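Local coordinates for lectin (Pleurotus ostreatus, PDB 6T0Q), which binds N-acetyl-D-galactosamine and probably related galactose-type sugars, as a calcium-containing fungal lectin with two beta-rich lobes, each with a calcium site, at residues K227-A232 and T271-A276; A155-F160 and S168-A173; T71-S76 and V188-L193. All blocks are in the same frame, centred on the assembly; numbering follows the deposited sequence.

Overall arrangement
Contacts 2 and 3 are apolar and contact 1 is mixed; none has a hydrogen bond between its two segments. Contact 1 is buried and lies between strands of two sheets in the C-terminal lobe. Contact 3 is also mostly buried, but it lays the loop at 188-193 on the outer side of strand 67-76. Contact 2 is partly buried and joins two parts of one loop near the outside of the N-terminal lobe. Contact 1 mixes two alanines with a threonine methyl, an asparagine amide and a phenylalanine edge. Contact 2 uses rings, contact 3 branched chains and a proline. Contacts 1 and 3 come within about 7 Å at their nearest atoms without touching. Contact 2 falls inside the loop that contact 3 closes.

Contact 1 of 3, residues K227-A232 and T271-A276; sequences KVAVCA and TFNTFA
T271 meets K227 through its methyl group. CG2 of T271 is 3.6 Å from O of K227, a van der Waals approach to a main-chain carbonyl. With chi1 at 58°, OG1 lies between the backbone N and C of T271, and CG2 is the branch that faces the K227 carbonyl. F272 turns away from this contact and meets F272 of the second subunit, with the ring planes at about 50°. N273 points back toward the first segment. Its ND2 lies 4.2 Å from CB of A229. This is packing only, because the amide has polar partners of its own. ND2 bonds to O of H269, and OD1 is bonded by ND2 of N247, which together fix the rotation of the amide. F275 then reaches A232. CB of A232 sits at the ring edge, near the ring plane, 4.3 Å from CZ of F275. I292 also touches the F275 side chain. On the first segment, A229 and A232 are small residues, and both turn CB toward the second segment. Strand 229-239 and strand 273-281 belong to different antiparallel sheets. Their side chains meet in the interior between the sheets, the packing typical of a beta-sandwich.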
# COMPACT_ATOMS: atom_id res chain seq x y z
N LYS A 227 -8.09 2.44 -3.57
CA LYS A 227 -8.45 3.71 -4.20
C LYS A 227 -7.29 4.20 -5.05
O LYS A 227 -6.22 3.59 -5.09
CB LYS A 227 -8.82 4.76 -3.13
CG LYS A 227 -9.96 4.33 -2.21
CD LYS A 227 -10.22 5.34 -1.09
CE LYS A 227 -11.07 6.50 -1.57
NZ LYS A 227 -11.41 7.41 -0.42
N VAL A 228 -7.49 5.34 -5.72
CA VAL A 228 -6.49 5.94 -6.60
C VAL A 228 -6.32 7.38 -6.14
O VAL A 228 -7.20 8.22 -6.37
CB VAL A 228 -6.88 5.87 -8.08
CG1 VAL A 228 -5.90 6.66 -8.94
CG2 VAL A 228 -6.95 4.40 -8.56
N ALA A 229 -5.20 7.66 -5.47
CA ALA A 229 -4.89 9.01 -5.02
C ALA A 229 -4.36 9.84 -6.18
O ALA A 229 -3.74 9.32 -7.11
CB ALA A 229 -3.85 8.96 -3.90
N VAL A 230 -4.62 11.14 -6.12
CA VAL A 230 -4.33 12.02 -7.25
C VAL A 230 -3.42 13.17 -6.85
O VAL A 230 -2.26 13.23 -7.28
CB VAL A 230 -5.64 12.53 -7.88
CG1 VAL A 230 -5.34 13.50 -9.01
CG2 VAL A 230 -6.48 11.35 -8.39
N CYS A 231 -3.93 14.10 -6.03
CA CYS A 231 -3.21 15.31 -5.63
C CYS A 231 -3.26 15.43 -4.11
O CYS A 231 -4.20 14.95 -3.48
CB CYS A 231 -3.82 16.62 -6.26
SG CYS A 231 -3.64 16.80 -8.11
N ALA A 232 -2.24 16.07 -3.53
CA ALA A 232 -2.29 16.46 -2.13
C ALA A 232 -1.98 17.94 -2.01
O ALA A 232 -1.20 18.51 -2.78
CB ALA A 232 -1.31 15.67 -1.26
N THR A 271 -1.40 4.68 -4.87
CA THR A 271 -1.86 3.92 -3.71
C THR A 271 -1.04 4.11 -2.43
O THR A 271 -1.57 3.82 -1.35
CB THR A 271 -1.92 2.42 -4.03
OG1 THR A 271 -0.62 1.96 -4.44
CG2 THR A 271 -2.94 2.14 -5.12
N PHE A 272 0.21 4.57 -2.50
CA PHE A 272 1.07 4.58 -1.32
C PHE A 272 1.89 5.86 -1.32
O PHE A 272 2.70 6.07 -2.23
CB PHE A 272 1.98 3.33 -1.33
CG PHE A 272 2.79 3.12 -0.06
CD1 PHE A 272 3.91 3.89 0.22
CD2 PHE A 272 2.45 2.10 0.83
CE1 PHE A 272 4.66 3.67 1.38
CE2 PHE A 272 3.20 1.86 1.98
CZ PHE A 272 4.30 2.65 2.26
N ASN A 273 1.72 6.70 -0.30
CA ASN A 273 2.44 7.96 -0.20
C ASN A 273 2.91 8.21 1.22
O ASN A 273 2.11 8.10 2.16
CB ASN A 273 1.57 9.13 -0.68
CG ASN A 273 1.26 9.04 -2.15
OD1 ASN A 273 2.08 9.41 -2.98
ND2 ASN A 273 0.09 8.52 -2.48
N THR A 274 4.18 8.57 1.37
CA THR A 274 4.80 8.80 2.67
C THR A 274 5.24 10.25 2.79
O THR A 274 6.03 10.73 1.97
CB THR A 274 6.01 7.88 2.88
OG1 THR A 274 5.56 6.52 3.03
CG2 THR A 274 6.77 8.30 4.15
N PHE A 275 4.74 10.94 3.81
CA PHE A 275 5.12 12.31 4.10
C PHE A 275 6.16 12.27 5.22
O PHE A 275 5.95 11.60 6.23
CB PHE A 275 3.89 13.13 4.52
CG PHE A 275 2.80 13.12 3.47
CD1 PHE A 275 1.89 12.08 3.40
CD2 PHE A 275 2.71 14.14 2.53
CE1 PHE A 275 0.89 12.06 2.42
CE2 PHE A 275 1.71 14.13 1.55
CZ PHE A 275 0.81 13.09 1.50
N ALA A 276 7.28 12.96 5.02
CA ALA A 276 8.35 12.93 6.01
C ALA A 276 8.83 14.35 6.29
O ALA A 276 8.94 15.17 5.37
CB ALA A 276 9.52 12.05 5.56

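Contact 2 of 3, residues A155-F160 and S168-A173; sequences APPENF and SNWPSA
CB of F160, not its ring, meets the edge of the W170 indole, near the indole plane, 4.0 Å from CH2 of W170. The two ring planes are about 20° apart. F160 is the last residue of a type II beta turn that starts at P157, in the long loop between strand 150-151 and strand 174-178. P157 comes in obliquely to the same indole. Its CG is 4.3 Å from CZ2 of W170. Neighbouring positions on the six-membered part of the indole thus serve both residues.

The turn brings its first and last residues together on one tryptophan. N159 occupies the third position with a positive phi of 61°, as a type II turn requires. The second segment approaches from further along the same loop. The backbones stay well apart, with the nearest CA atoms, those of F160 and W170, 11.2 Å from each other. The W170 side chain bridges most of this gap, and CB of F160 meets it. A chi1 of -70° directs the indole there, with CG beside the backbone N.

The other neighbours tie the loop to the N-terminal sandwich. F160 is buried and touches P54, A113 and A115, while W170 touches R56 and L152. O of F160 accepts a hydrogen bond from NH1 of R56, and O of W170 accepts one from NZ of K150. The contact is plain packing within the loop, away from the calcium sites. The turn itself is closed by a backbone hydrogen bond, from N of F160 to O of P157 at 3.1 Å.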
# COMPACT_ATOMS: atom_id res chain seq x y z
N ALA A 155 -36.98 24.09 -9.86
CA ALA A 155 -36.17 23.30 -8.95
C ALA A 155 -35.25 22.36 -9.73
O ALA A 155 -35.58 21.97 -10.86
CB ALA A 155 -37.06 22.50 -8.00
N PRO A 156 -34.09 22.01 -9.19
CA PRO A 156 -33.18 21.12 -9.90
C PRO A 156 -33.85 19.79 -10.20
O PRO A 156 -34.36 19.12 -9.29
CB PRO A 156 -32.02 20.93 -8.91
CG PRO A 156 -32.07 22.16 -8.05
CD PRO A 156 -33.54 22.47 -7.90
N PRO A 157 -33.88 19.37 -11.47
CA PRO A 157 -34.45 18.06 -11.79
C PRO A 157 -33.68 16.95 -11.11
O PRO A 157 -32.53 17.12 -10.69
CB PRO A 157 -34.33 17.96 -13.32
CG PRO A 157 -34.07 19.35 -13.78
CD PRO A 157 -33.37 20.05 -12.66
N GLU A 158 -34.33 15.80 -10.98
CA GLU A 158 -33.65 14.60 -10.50
C GLU A 158 -32.39 14.36 -11.32
O GLU A 158 -32.42 14.43 -12.55
CB GLU A 158 -34.58 13.39 -10.61
CG GLU A 158 -34.65 12.57 -9.35
CD GLU A 158 -35.15 13.38 -8.17
OE1 GLU A 158 -36.10 14.18 -8.36
OE2 GLU A 158 -34.60 13.23 -7.06
N ASN A 159 -31.28 14.12 -10.63
CA ASN A 159 -30.01 13.80 -11.27
C ASN A 159 -29.51 14.91 -12.19
O ASN A 159 -28.79 14.66 -13.16
CB ASN A 159 -30.11 12.49 -12.07
CG ASN A 159 -30.41 11.29 -11.19
OD1 ASN A 159 -30.09 11.28 -10.00
ND2 ASN A 159 -31.03 10.27 -11.77
N PHE A 160 -29.88 16.17 -11.91
CA PHE A 160 -29.40 17.26 -12.77
C PHE A 160 -27.87 17.33 -12.80
O PHE A 160 -27.29 17.77 -13.80
CB PHE A 160 -29.96 18.60 -12.31
CG PHE A 160 -29.14 19.25 -11.23
CD1 PHE A 160 -29.29 18.88 -9.90
CD2 PHE A 160 -28.22 20.24 -11.55
CE1 PHE A 160 -28.53 19.48 -8.91
CE2 PHE A 160 -27.45 20.85 -10.56
CZ PHE A 160 -27.61 20.47 -9.24
N SER A 168 -28.49 20.86 -23.11
CA SER A 168 -28.34 21.62 -24.35
C SER A 168 -29.47 22.63 -24.54
O SER A 168 -29.23 23.71 -25.09
CB SER A 168 -28.28 20.66 -25.55
OG SER A 168 -29.41 19.80 -25.53
N ASN A 169 -30.68 22.31 -24.09
CA ASN A 169 -31.81 23.22 -24.24
C ASN A 169 -32.07 24.06 -22.99
O ASN A 169 -33.03 24.83 -22.98
CB ASN A 169 -33.08 22.44 -24.60
CG ASN A 169 -33.02 21.88 -26.02
OD1 ASN A 169 -32.56 22.55 -26.95
ND2 ASN A 169 -33.49 20.65 -26.19
N TRP A 170 -31.24 23.95 -21.96
CA TRP A 170 -31.37 24.83 -20.80
C TRP A 170 -31.01 26.26 -21.17
O TRP A 170 -30.11 26.49 -21.98
CB TRP A 170 -30.46 24.38 -19.66
CG TRP A 170 -30.83 23.11 -18.98
CD1 TRP A 170 -31.58 22.09 -19.47
CD2 TRP A 170 -30.44 22.73 -17.65
NE1 TRP A 170 -31.69 21.09 -18.53
CE2 TRP A 170 -31.00 21.46 -17.40
CE3 TRP A 170 -29.67 23.33 -16.64
CZ2 TRP A 170 -30.82 20.78 -16.20
CZ3 TRP A 170 -29.49 22.66 -15.44
CH2 TRP A 170 -30.06 21.40 -15.23
N PRO A 171 -31.66 27.25 -20.56
CA PRO A 171 -31.25 28.64 -20.78
C PRO A 171 -29.93 28.95 -20.08
O PRO A 171 -29.47 28.22 -19.20
CB PRO A 171 -32.40 29.45 -20.17
CG PRO A 171 -32.92 28.56 -19.07
CD PRO A 171 -32.80 27.15 -19.64
N SER A 172 -29.32 30.06 -20.51
CA SER A 172 -28.08 30.55 -19.91
C SER A 172 -28.34 31.16 -18.54
O SER A 172 -29.34 31.85 -18.33
CB SER A 172 -27.45 31.61 -20.81
OG SER A 172 -27.27 31.14 -22.12
N ALA A 173 -27.42 30.92 -17.61
CA ALA A 173 -27.45 31.64 -16.33
C ALA A 173 -27.36 33.15 -16.57
O ALA A 173 -26.80 33.61 -17.57
CB ALA A 173 -26.31 31.16 -15.43

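Contact 3 of 3, residues T71-S76 and V188-L193; sequences TIVVAS and VLPPVL
V73 touches both L189 and P190 with a single methyl group. Its CG1 lies 4.1 Å from CD2 of L189 and 4.2 Å from CD of P190. All of these atoms are carbon, and the contact is purely apolar. The L189 side chain runs nearly perpendicular to that of V73, while the P190 ring runs antiparallel to it.

The backbones are close enough for these short side chains to meet. The CA atoms of V73 and L189 are 7.6 Å apart. V73 carries CG1 anti to its own N, with chi1 at 176°, and its CB points toward the loop. L189 is different. Its CB does not aim at V73. With chi2 at 171° CD1 extends the chain onward, and the other branch, CD2, is the one that touches CG1. P190 has CB directed toward the strand, yet it is the ring carbon bonded to N that makes the touch.

The next shell holds the valine in place. Backbone hydrogen bonds join V73 to S130, and they join I72 to L101 and V74 to Q99. The strand is therefore bonded on two sides within its sheet. On the loop side, L189 also packs on S352, near the C-terminus, and V192 packs on F25 and F102.

Strand 67-76 lies between strands 98-104 and 126-135 in an antiparallel sheet. I72 and V74 touch F82 of strand 79-84, in the other sheet of the N-terminal sandwich. V73 points to the outer side. There it meets the loop 188-193, which has no regular structure and links the two lobes, running from strand 174-178 to strand 199-202 of the C-terminal lobe.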
# COMPACT_ATOMS: atom_id res chain seq x y z
N THR A 71 -8.46 23.26 -7.48
CA THR A 71 -8.73 24.01 -6.26
C THR A 71 -9.96 24.86 -6.51
O THR A 71 -10.00 25.62 -7.48
CB THR A 71 -7.53 24.88 -5.90
OG1 THR A 71 -6.39 24.06 -5.65
CG2 THR A 71 -7.84 25.73 -4.67
N ILE A 72 -10.98 24.73 -5.66
CA ILE A 72 -12.25 25.41 -5.87
C ILE A 72 -12.52 26.35 -4.70
O ILE A 72 -12.29 25.99 -3.54
CB ILE A 72 -13.40 24.38 -6.02
CG1 ILE A 72 -13.18 23.53 -7.28
CG2 ILE A 72 -14.78 25.08 -6.05
CD1 ILE A 72 -13.97 22.22 -7.29
N VAL A 73 -13.00 27.56 -5.01
CA VAL A 73 -13.55 28.46 -3.99
C VAL A 73 -14.95 28.83 -4.43
O VAL A 73 -15.15 29.26 -5.58
CB VAL A 73 -12.69 29.72 -3.78
CG1 VAL A 73 -13.38 30.66 -2.77
CG2 VAL A 73 -11.28 29.34 -3.28
N VAL A 74 -15.93 28.68 -3.53
CA VAL A 74 -17.33 28.89 -3.89
C VAL A 74 -18.00 29.71 -2.79
O VAL A 74 -17.70 29.55 -1.60
CB VAL A 74 -18.07 27.55 -4.14
CG1 VAL A 74 -17.95 26.61 -2.94
CG2 VAL A 74 -19.53 27.80 -4.50
N ALA A 75 -18.90 30.62 -3.19
CA ALA A 75 -19.67 31.43 -2.26
C ALA A 75 -21.11 31.48 -2.75
O ALA A 75 -21.38 31.29 -3.94
CB ALA A 75 -19.11 32.85 -2.16
N SER A 76 -22.03 31.77 -1.84
CA SER A 76 -23.44 31.70 -2.22
C SER A 76 -24.28 32.60 -1.36
O SER A 76 -23.99 32.83 -0.19
CB SER A 76 -23.98 30.26 -2.12
OG SER A 76 -23.79 29.75 -0.80
N VAL A 188 -14.17 37.24 1.02
CA VAL A 188 -12.80 36.98 1.45
C VAL A 188 -12.48 35.51 1.22
O VAL A 188 -13.35 34.64 1.36
CB VAL A 188 -12.59 37.38 2.93
CG1 VAL A 188 -13.10 38.80 3.19
CG2 VAL A 188 -13.25 36.40 3.85
N LEU A 189 -11.25 35.24 0.83
CA LEU A 189 -10.85 33.86 0.60
C LEU A 189 -10.65 33.16 1.94
O LEU A 189 -10.09 33.75 2.86
CB LEU A 189 -9.55 33.83 -0.22
CG LEU A 189 -9.63 34.43 -1.63
CD1 LEU A 189 -8.25 34.55 -2.28
CD2 LEU A 189 -10.57 33.60 -2.52
N PRO A 190 -11.11 31.93 2.09
CA PRO A 190 -10.83 31.17 3.31
C PRO A 190 -9.37 30.74 3.32
O PRO A 190 -8.69 30.83 2.29
CB PRO A 190 -11.75 29.95 3.18
CG PRO A 190 -11.78 29.70 1.71
CD PRO A 190 -11.76 31.09 1.06
N PRO A 191 -8.86 30.26 4.46
CA PRO A 191 -7.53 29.64 4.45
C PRO A 191 -7.51 28.43 3.53
O PRO A 191 -8.54 27.77 3.33
CB PRO A 191 -7.31 29.25 5.92
CG PRO A 191 -8.69 29.12 6.48
CD PRO A 191 -9.48 30.20 5.79
N VAL A 192 -6.34 28.13 2.96
CA VAL A 192 -6.24 26.99 2.04
C VAL A 192 -6.67 25.70 2.74
O VAL A 192 -7.41 24.88 2.17
CB VAL A 192 -4.82 26.87 1.45
CG1 VAL A 192 -3.73 26.82 2.57
CG2 VAL A 192 -4.74 25.65 0.56
N LEU A 193 -6.24 25.51 3.99
CA LEU A 193 -6.59 24.39 4.85
C LEU A 193 -6.67 24.90 6.28
O LEU A 193 -5.99 25.87 6.62
CB LEU A 193 -5.55 23.25 4.78
CG LEU A 193 -5.48 22.45 3.48
CD1 LEU A 193 -4.23 21.55 3.48
CD2 LEU A 193 -6.75 21.62 3.30